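Local structure of 11S globulin seed storage protein (Amaranthus hypochondriacus, 3QAC) at residues S312-A326 with E396-F408. The protein probably serves as a seed storage protein, a nutrient reservoir of the 11S globulin family built from two cupin domains. Numbering follows the deposited sequence.
Sequences SFNLPILRHLRLSAA and EWVSFKTSENAMF
Ser324 and Lys401 face each other as a hydrogen-bonded antiparallel pair in a sheet of the C-terminal cupin barrel. They join strand 324-330 to strand 394-401, and strands 305-310 and 346-351 flank this pair in the sheet. Lys401 N reaches Ser324 O at 2.8 Å, and Ser324 N returns a bond to Lys401 O. Two residues further along strand 324-330, Ala326 pairs with Ser399 in the same way, and Ser399 N meets Ala326 O almost straight, at 172°. The Lys401 chain lies on the same sheet face as Ala326. It bends only at its last torsion, which brings NZ to 3.8 Å from the CB of Ala326.

Past Lys401 the strand ends and the chain continues as a loop past the start of its partner. Thr402 faces another way: its OG1 bonds to His345 N and to Gln172 of the second subunit. Glu404 then crosses to the residues before and within helix 318-321. Its CG stands anti to the backbone N (chi1 168°), and this extended chain carries the carboxylate to Arg319. There OE2 lies 3.4 Å from Arg319 CG, against the aliphatic part of that chain rather than its guanidinium. Ser312 OG donates to Glu404 OE2 on the anti side, 26° out of the carboxylate plane.

Ser324 ties this loop to the strand. Its OG is bonded twice: it donates to Ser403 O, and it accepts from Ala406 N at 2.9 Å.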
ATOM      1  N   SER A 312       6.373 -15.970   5.995  1.00 32.60           N
ATOM      2  CA  SER A 312       4.959 -16.300   5.931  1.00 42.51           C
ATOM      3  C   SER A 312       4.689 -17.804   5.913  1.00 42.55           C
ATOM      4  O   SER A 312       3.553 -18.224   6.089  1.00 47.84           O
ATOM      5  CB  SER A 312       4.339 -15.677   4.684  1.00 46.11           C
ATOM      6  OG  SER A 312       4.392 -14.269   4.735  1.00 44.19           O
ATOM      7  N   PHE A 313       5.726 -18.605   5.693  1.00 45.64           N
ATOM      8  CA  PHE A 313       5.572 -20.061   5.621  1.00 49.26           C
ATOM      9  C   PHE A 313       5.658 -20.728   6.990  1.00 47.93           C
ATOM     10  O   PHE A 313       4.849 -21.590   7.311  1.00 45.17           O
ATOM     11  CB  PHE A 313       6.572 -20.664   4.633  1.00 46.24           C
ATOM     12  CG  PHE A 313       6.601 -19.937   3.328  1.00 57.02           C
ATOM     13  CD1 PHE A 313       5.543 -20.055   2.438  1.00 63.03           C
ATOM     14  CD2 PHE A 313       7.652 -19.089   3.013  1.00 59.27           C
ATOM     15  CE1 PHE A 313       5.545 -19.355   1.241  1.00 69.04           C
ATOM     16  CE2 PHE A 313       7.673 -18.388   1.816  1.00 62.79           C
ATOM     17  CZ  PHE A 313       6.613 -18.518   0.929  1.00 70.63           C
ATOM     18  N   ASN A 314       6.610 -20.326   7.816  1.00 39.68           N
ATOM     19  CA  ASN A 314       6.622 -20.866   9.163  1.00 42.43           C
ATOM     20  C   ASN A 314       5.845 -19.996  10.145  1.00 43.92           C
ATOM     21  O   ASN A 314       5.497 -20.443  11.231  1.00 47.00           O
ATOM     22  CB  ASN A 314       8.046 -21.142   9.647  1.00 44.47           C
ATOM     23  CG  ASN A 314       8.975 -19.969   9.414  1.00 45.30           C
ATOM     24  OD1 ASN A 314      10.166 -20.142   9.161  1.00 49.03           O
ATOM     25  ND2 ASN A 314       8.426 -18.774   9.475  1.00 38.81           N
ATOM     26  N   LEU A 315       5.572 -18.750   9.763  1.00 45.48           N
ATOM     27  CA  LEU A 315       4.732 -17.874  10.583  1.00 41.23           C
ATOM     28  C   LEU A 315       3.709 -17.198   9.679  1.00 44.49           C
ATOM     29  O   LEU A 315       3.939 -16.089   9.170  1.00 39.12           O
ATOM     30  CB  LEU A 315       5.579 -16.847  11.338  1.00 41.66           C
ATOM     31  CG  LEU A 315       4.908 -16.155  12.532  1.00 42.80           C
ATOM     32  CD1 LEU A 315       3.971 -17.094  13.252  1.00 48.97           C
ATOM     33  CD2 LEU A 315       5.932 -15.614  13.500  1.00 43.77           C
ATOM     34  N   PRO A 316       2.573 -17.881   9.456  1.00 44.42           N
ATOM     35  CA  PRO A 316       1.596 -17.467   8.434  1.00 46.85           C
ATOM     36  C   PRO A 316       1.006 -16.080   8.679  1.00 40.49           C
ATOM     37  O   PRO A 316       0.701 -15.380   7.721  1.00 37.47           O
ATOM     38  CB  PRO A 316       0.510 -18.553   8.516  1.00 44.03           C
ATOM     39  CG  PRO A 316       1.232 -19.763   9.096  1.00 47.05           C
ATOM     40  CD  PRO A 316       2.206 -19.162  10.091  1.00 47.64           C
ATOM     41  N   ILE A 317       0.863 -15.691   9.941  1.00 35.30           N
ATOM     42  CA  ILE A 317       0.351 -14.365  10.264  1.00 38.69           C
ATOM     43  C   ILE A 317       1.191 -13.283   9.553  1.00 44.26           C
ATOM     44  O   ILE A 317       0.683 -12.224   9.198  1.00 45.83           O
ATOM     45  CB  ILE A 317       0.305 -14.146  11.797  1.00 39.59           C
ATOM     46  CG1 ILE A 317      -0.423 -12.857  12.158  1.00 41.58           C
ATOM     47  CG2 ILE A 317       1.699 -14.130  12.390  1.00 43.84           C
ATOM     48  CD1 ILE A 317      -1.805 -12.752  11.594  1.00 44.62           C
ATOM     49  N   LEU A 318       2.464 -13.567   9.300  1.00 34.20           N
ATOM     50  CA  LEU A 318       3.314 -12.577   8.663  1.00 38.59           C
ATOM     51  C   LEU A 318       2.806 -12.243   7.273  1.00 46.80           C
ATOM     52  O   LEU A 318       3.255 -11.274   6.656  1.00 41.04           O
ATOM     53  CB  LEU A 318       4.760 -13.057   8.592  1.00 35.83           C
ATOM     54  CG  LEU A 318       5.371 -13.267   9.970  1.00 37.55           C
ATOM     55  CD1 LEU A 318       6.815 -13.734   9.853  1.00 37.89           C
ATOM     56  CD2 LEU A 318       5.256 -11.976  10.755  1.00 38.21           C
ATOM     57  N   ARG A 319       1.893 -13.065   6.760  1.00 42.81           N
ATOM     58  CA  ARG A 319       1.253 -12.751   5.496  1.00 44.56           C
ATOM     59  C   ARG A 319       0.477 -11.452   5.712  1.00 42.23           C
ATOM     60  O   ARG A 319       0.387 -10.608   4.829  1.00 46.26           O
ATOM     61  CB  ARG A 319       0.316 -13.889   5.069  1.00 52.16           C
ATOM     62  CG  ARG A 319       0.056 -14.010   3.563  1.00 57.54           C
ATOM     63  CD  ARG A 319       0.347 -15.444   3.059  1.00 61.33           C
ATOM     64  NE  ARG A 319       0.078 -16.443   4.098  1.00 61.27           N
ATOM     65  CZ  ARG A 319       0.678 -17.630   4.201  1.00 57.29           C
ATOM     66  NH1 ARG A 319       0.351 -18.435   5.202  1.00 57.39           N
ATOM     67  NH2 ARG A 319       1.608 -18.015   3.329  1.00 54.06           N
ATOM     68  N   HIS A 320      -0.070 -11.285   6.904  1.00 36.68           N
ATOM     69  CA  HIS A 320      -0.838 -10.083   7.194  1.00 47.92           C
ATOM     70  C   HIS A 320       0.023  -8.874   7.570  1.00 42.44           C
ATOM     71  O   HIS A 320      -0.233  -7.760   7.113  1.00 41.26           O
ATOM     72  CB  HIS A 320      -1.918 -10.346   8.244  1.00 46.25           C
ATOM     73  CG  HIS A 320      -3.227 -10.756   7.649  1.00 61.47           C
ATOM     74  ND1 HIS A 320      -4.133  -9.843   7.149  1.00 64.59           N
ATOM     75  CD2 HIS A 320      -3.763 -11.982   7.434  1.00 66.11           C
ATOM     76  CE1 HIS A 320      -5.183 -10.490   6.670  1.00 74.91           C
ATOM     77  NE2 HIS A 320      -4.984 -11.787   6.833  1.00 74.67           N
ATOM     78  N   LEU A 321       1.043  -9.099   8.386  1.00 36.21           N
ATOM     79  CA  LEU A 321       1.920  -8.013   8.791  1.00 40.65           C
ATOM     80  C   LEU A 321       2.846  -7.549   7.674  1.00 39.91           C
ATOM     81  O   LEU A 321       3.290  -6.416   7.689  1.00 38.34           O
ATOM     82  CB  LEU A 321       2.751  -8.412   9.998  1.00 40.64           C
ATOM     83  CG  LEU A 321       2.006  -8.970  11.205  1.00 42.88           C
ATOM     84  CD1 LEU A 321       2.708  -8.436  12.434  1.00 39.56           C
ATOM     85  CD2 LEU A 321       0.547  -8.573  11.185  1.00 39.90           C
ATOM     86  N   ARG A 322       3.131  -8.421   6.712  1.00 34.33           N
ATOM     87  CA  ARG A 322       4.103  -8.119   5.679  1.00 36.68           C
ATOM     88  C   ARG A 322       5.452  -7.746   6.310  1.00 42.41           C
ATOM     89  O   ARG A 322       6.133  -6.798   5.899  1.00 42.27           O
ATOM     90  CB  ARG A 322       3.593  -6.996   4.769  1.00 47.27           C
ATOM     91  CG  ARG A 322       2.287  -7.332   4.033  1.00 49.05           C
ATOM     92  CD  ARG A 322       1.745  -6.097   3.303  1.00 57.29           C
ATOM     93  NE  ARG A 322       0.370  -6.276   2.827  1.00 69.12           N
ATOM     94  CZ  ARG A 322      -0.371  -5.309   2.283  1.00 70.17           C
ATOM     95  NH1 ARG A 322       0.125  -4.082   2.135  1.00 61.04           N
ATOM     96  NH2 ARG A 322      -1.612  -5.569   1.883  1.00 71.75           N
ATOM     97  N   LEU A 323       5.827  -8.489   7.336  1.00 36.92           N
ATOM     98  CA  LEU A 323       7.171  -8.383   7.857  1.00 34.43           C
ATOM     99  C   LEU A 323       7.764  -9.771   7.843  1.00 40.46           C
ATOM    100  O   LEU A 323       7.038 -10.788   7.763  1.00 34.42           O
ATOM    101  CB  LEU A 323       7.163  -7.828   9.271  1.00 30.19           C
ATOM    102  CG  LEU A 323       6.508  -6.441   9.339  1.00 32.70           C
ATOM    103  CD1 LEU A 323       6.154  -6.075  10.738  1.00 29.93           C
ATOM    104  CD2 LEU A 323       7.418  -5.382   8.719  1.00 29.58           C
ATOM    105  N   SER A 324       9.088  -9.811   7.905  1.00 35.15           N
ATOM    106  CA  SER A 324       9.787 -11.049   8.126  1.00 36.62           C
ATOM    107  C   SER A 324      10.951 -10.784   9.056  1.00 38.52           C
ATOM    108  O   SER A 324      11.154  -9.661   9.510  1.00 35.95           O
ATOM    109  CB  SER A 324      10.226 -11.684   6.805  1.00 37.83           C
ATOM    110  OG  SER A 324      10.559 -10.701   5.854  1.00 42.45           O
ATOM    111  N   ALA A 325      11.697 -11.832   9.363  1.00 42.42           N
ATOM    112  CA  ALA A 325      12.761 -11.740  10.344  1.00 38.85           C
ATOM    113  C   ALA A 325      13.769 -12.827  10.043  1.00 40.29           C
ATOM    114  O   ALA A 325      13.469 -13.783   9.318  1.00 39.29           O
ATOM    115  CB  ALA A 325      12.208 -11.908  11.741  1.00 36.11           C
ATOM    116  N   ALA A 326      14.979 -12.657  10.558  1.00 39.20           N
ATOM    117  CA  ALA A 326      15.957 -13.732  10.552  1.00 38.25           C
ATOM    118  C   ALA A 326      16.839 -13.622  11.773  1.00 39.11           C
ATOM    119  O   ALA A 326      17.033 -12.534  12.332  1.00 40.47           O
ATOM    120  CB  ALA A 326      16.787 -13.693   9.300  1.00 34.36           C
ATOM    121  N   GLU A 396      26.225 -12.570  16.538  1.00 39.72           N
ATOM    122  CA  GLU A 396      24.871 -13.074  16.415  1.00 40.97           C
ATOM    123  C   GLU A 396      23.911 -11.911  16.395  1.00 43.44           C
ATOM    124  O   GLU A 396      24.021 -10.981  17.188  1.00 42.71           O
ATOM    125  CB  GLU A 396      24.566 -14.024  17.571  1.00 43.91           C
ATOM    126  CG  GLU A 396      25.750 -14.945  17.837  1.00 46.77           C
ATOM    127  OE1 GLU A 396      24.285 -16.166  19.207  1.00 49.53           O
ATOM    128  OE2 GLU A 396      26.416 -16.691  19.238  1.00 44.71           O
ATOM    129  N   TRP A 397      22.965 -11.965  15.475  1.00 42.29           N
ATOM    130  CA  TRP A 397      22.087 -10.842  15.260  1.00 39.25           C
ATOM    131  C   TRP A 397      20.677 -11.306  14.946  1.00 39.06           C
ATOM    132  O   TRP A 397      20.470 -12.403  14.443  1.00 38.23           O
ATOM    133  CB  TRP A 397      22.608 -10.051  14.076  1.00 39.68           C
ATOM    134  CG  TRP A 397      22.394 -10.735  12.748  1.00 38.84           C
ATOM    135  CD1 TRP A 397      21.353 -10.543  11.890  1.00 35.68           C
ATOM    136  CD2 TRP A 397      23.253 -11.694  12.120  1.00 39.92           C
ATOM    137  NE1 TRP A 397      21.511 -11.312  10.767  1.00 35.93           N
ATOM    138  CE2 TRP A 397      22.671 -12.029  10.882  1.00 39.28           C
ATOM    139  CE3 TRP A 397      24.463 -12.299  12.481  1.00 41.33           C
ATOM    140  CZ2 TRP A 397      23.247 -12.951  10.012  1.00 44.52           C
ATOM    141  CZ3 TRP A 397      25.039 -13.208  11.613  1.00 40.44           C
ATOM    142  CH2 TRP A 397      24.432 -13.527  10.396  1.00 45.56           C
ATOM    143  N   VAL A 398      19.709 -10.467  15.269  1.00 39.19           N
ATOM    144  CA  VAL A 398      18.390 -10.620  14.714  1.00 36.50           C
ATOM    145  C   VAL A 398      18.149  -9.486  13.719  1.00 38.87           C
ATOM    146  O   VAL A 398      18.475  -8.321  13.983  1.00 36.92           O
ATOM    147  CB  VAL A 398      17.303 -10.669  15.790  1.00 41.44           C
ATOM    148  CG1 VAL A 398      15.926 -10.627  15.144  1.00 38.37           C
ATOM    149  CG2 VAL A 398      17.449 -11.927  16.639  1.00 34.23           C
ATOM    150  N   SER A 399      17.616  -9.858  12.563  1.00 32.97           N
ATOM    151  CA  SER A 399      17.254  -8.918  11.524  1.00 37.74           C
ATOM    152  C   SER A 399      15.738  -8.816  11.430  1.00 36.29           C
ATOM    153  O   SER A 399      15.050  -9.796  11.136  1.00 34.54           O
ATOM    154  CB  SER A 399      17.823  -9.372  10.181  1.00 39.52           C
ATOM    155  OG  SER A 399      19.223  -9.201  10.132  1.00 39.53           O
ATOM    156  N   PHE A 400      15.212  -7.626  11.692  1.00 35.59           N
ATOM    157  CA  PHE A 400      13.791  -7.389  11.500  1.00 32.12           C
ATOM    158  C   PHE A 400      13.691  -6.855  10.082  1.00 34.70           C
ATOM    159  O   PHE A 400      14.489  -6.017   9.676  1.00 37.44           O
ATOM    160  CB  PHE A 400      13.283  -6.401  12.545  1.00 38.27           C
ATOM    161  CG  PHE A 400      13.520  -6.852  13.969  1.00 35.38           C
ATOM    162  CD1 PHE A 400      14.712  -6.556  14.618  1.00 38.24           C
ATOM    163  CD2 PHE A 400      12.555  -7.595  14.652  1.00 35.96           C
ATOM    164  CE1 PHE A 400      14.924  -6.983  15.919  1.00 36.81           C
ATOM    165  CE2 PHE A 400      12.761  -8.015  15.948  1.00 31.43           C
ATOM    166  CZ  PHE A 400      13.934  -7.716  16.582  1.00 33.63           C
ATOM    167  N   LYS A 401      12.781  -7.393   9.288  1.00 36.33           N
ATOM    168  CA  LYS A 401      12.743  -7.030   7.881  1.00 34.91           C
ATOM    169  C   LYS A 401      11.406  -6.414   7.530  1.00 37.64           C
ATOM    170  O   LYS A 401      10.347  -6.967   7.851  1.00 34.47           O
ATOM    171  CB  LYS A 401      13.010  -8.243   7.000  1.00 37.29           C
ATOM    172  CG  LYS A 401      14.476  -8.665   6.956  1.00 42.24           C
ATOM    173  CD  LYS A 401      14.632 -10.165   6.727  1.00 42.47           C
ATOM    174  CE  LYS A 401      15.984 -10.515   6.084  1.00 57.02           C
ATOM    175  NZ  LYS A 401      17.119 -10.664   7.039  1.00 52.06           N
ATOM    176  N   THR A 402      11.465  -5.268   6.862  1.00 30.41           N
ATOM    177  CA  THR A 402      10.274  -4.466   6.612  1.00 30.41           C
ATOM    178  C   THR A 402       9.454  -4.940   5.423  1.00 32.32           C
ATOM    179  O   THR A 402       8.843  -4.126   4.753  1.00 32.87           O
ATOM    180  CB  THR A 402      10.635  -3.001   6.360  1.00 30.77           C
ATOM    181  OG1 THR A 402      11.403  -2.917   5.161  1.00 28.09           O
ATOM    182  CG2 THR A 402      11.460  -2.446   7.517  1.00 32.49           C
ATOM    183  N   SER A 403       9.448  -6.238   5.135  1.00 34.60           N
ATOM    184  CA  SER A 403       8.463  -6.759   4.186  1.00 36.72           C
ATOM    185  C   SER A 403       8.236  -8.234   4.349  1.00 39.85           C
ATOM    186  O   SER A 403       8.924  -8.903   5.106  1.00 36.39           O
ATOM    187  CB  SER A 403       8.851  -6.477   2.740  1.00 38.19           C
ATOM    188  OG  SER A 403       9.793  -7.422   2.282  1.00 41.03           O
ATOM    189  N   GLU A 404       7.247  -8.723   3.614  1.00 43.18           N
ATOM    190  CA  GLU A 404       6.877 -10.120   3.650  1.00 41.25           C
ATOM    191  C   GLU A 404       7.982 -10.934   2.980  1.00 35.95           C
ATOM    192  O   GLU A 404       8.526 -10.526   1.963  1.00 38.43           O
ATOM    193  CB  GLU A 404       5.540 -10.306   2.933  1.00 40.61           C
ATOM    194  CG  GLU A 404       5.197 -11.753   2.662  1.00 47.20           C
ATOM    195  CD  GLU A 404       3.723 -11.967   2.413  1.00 52.13           C
ATOM    196  OE1 GLU A 404       3.066 -11.028   1.891  1.00 52.46           O
ATOM    197  OE2 GLU A 404       3.224 -13.074   2.743  1.00 46.99           O
ATOM    198  N   ASN A 405       8.340 -12.066   3.571  1.00 42.24           N
ATOM    199  CA  ASN A 405       9.314 -12.953   2.943  1.00 44.98           C
ATOM    200  C   ASN A 405      10.404 -12.146   2.270  1.00 47.25           C
ATOM    201  O   ASN A 405      10.623 -12.278   1.060  1.00 48.91           O
ATOM    202  CB  ASN A 405       8.658 -13.816   1.869  1.00 46.37           C
ATOM    203  CG  ASN A 405       7.294 -14.320   2.272  1.00 48.91           C
ATOM    204  OD1 ASN A 405       6.326 -14.134   1.538  1.00 55.57           O
ATOM    205  ND2 ASN A 405       7.209 -14.970   3.427  1.00 41.34           N
ATOM    206  N   ALA A 406      11.054 -11.279   3.038  1.00 45.88           N
ATOM    207  CA  ALA A 406      12.221 -10.576   2.544  1.00 44.39           C
ATOM    208  C   ALA A 406      13.192 -11.631   2.029  1.00 47.15           C
ATOM    209  O   ALA A 406      13.370 -12.683   2.632  1.00 45.45           O
ATOM    210  CB  ALA A 406      12.864  -9.741   3.656  1.00 36.99           C
ATOM    211  N   MET A 407      13.806 -11.341   0.898  1.00 48.81           N
ATOM    212  CA  MET A 407      14.706 -12.263   0.261  1.00 46.33           C
ATOM    213  C   MET A 407      15.997 -11.506   0.122  1.00 41.16           C
ATOM    214  O   MET A 407      15.972 -10.318  -0.172  1.00 40.05           O
ATOM    215  CB  MET A 407      14.198 -12.546  -1.141  1.00 46.42           C
ATOM    216  CG  MET A 407      14.617 -13.866  -1.696  1.00 53.37           C
ATOM    217  SD  MET A 407      13.178 -14.947  -1.694  1.00 86.53           S
ATOM    218  CE  MET A 407      13.592 -16.082  -0.359  1.00 63.77           C
ATOM    219  N   PHE A 408      17.125 -12.171   0.304  1.00 35.89           N
ATOM    220  CA  PHE A 408      18.373 -11.501   0.031  1.00 38.96           C
ATOM    221  C   PHE A 408      19.128 -12.255  -1.029  1.00 37.73           C
ATOM    222  O   PHE A 408      18.749 -13.358  -1.386  1.00 42.96           O
ATOM    223  CB  PHE A 408      19.210 -11.337   1.296  1.00 41.48           C
ATOM    224  CG  PHE A 408      19.764 -12.620   1.830  1.00 39.51           C
ATOM    225  CD1 PHE A 408      20.901 -13.180   1.285  1.00 40.45           C
ATOM    226  CD2 PHE A 408      19.166 -13.249   2.898  1.00 45.02           C
ATOM    227  CE1 PHE A 408      21.426 -14.356   1.796  1.00 46.37           C
ATOM    228  CE2 PHE A 408      19.683 -14.438   3.408  1.00 44.76           C
ATOM    229  CZ  PHE A 408      20.814 -14.981   2.864  1.00 41.39           C
TER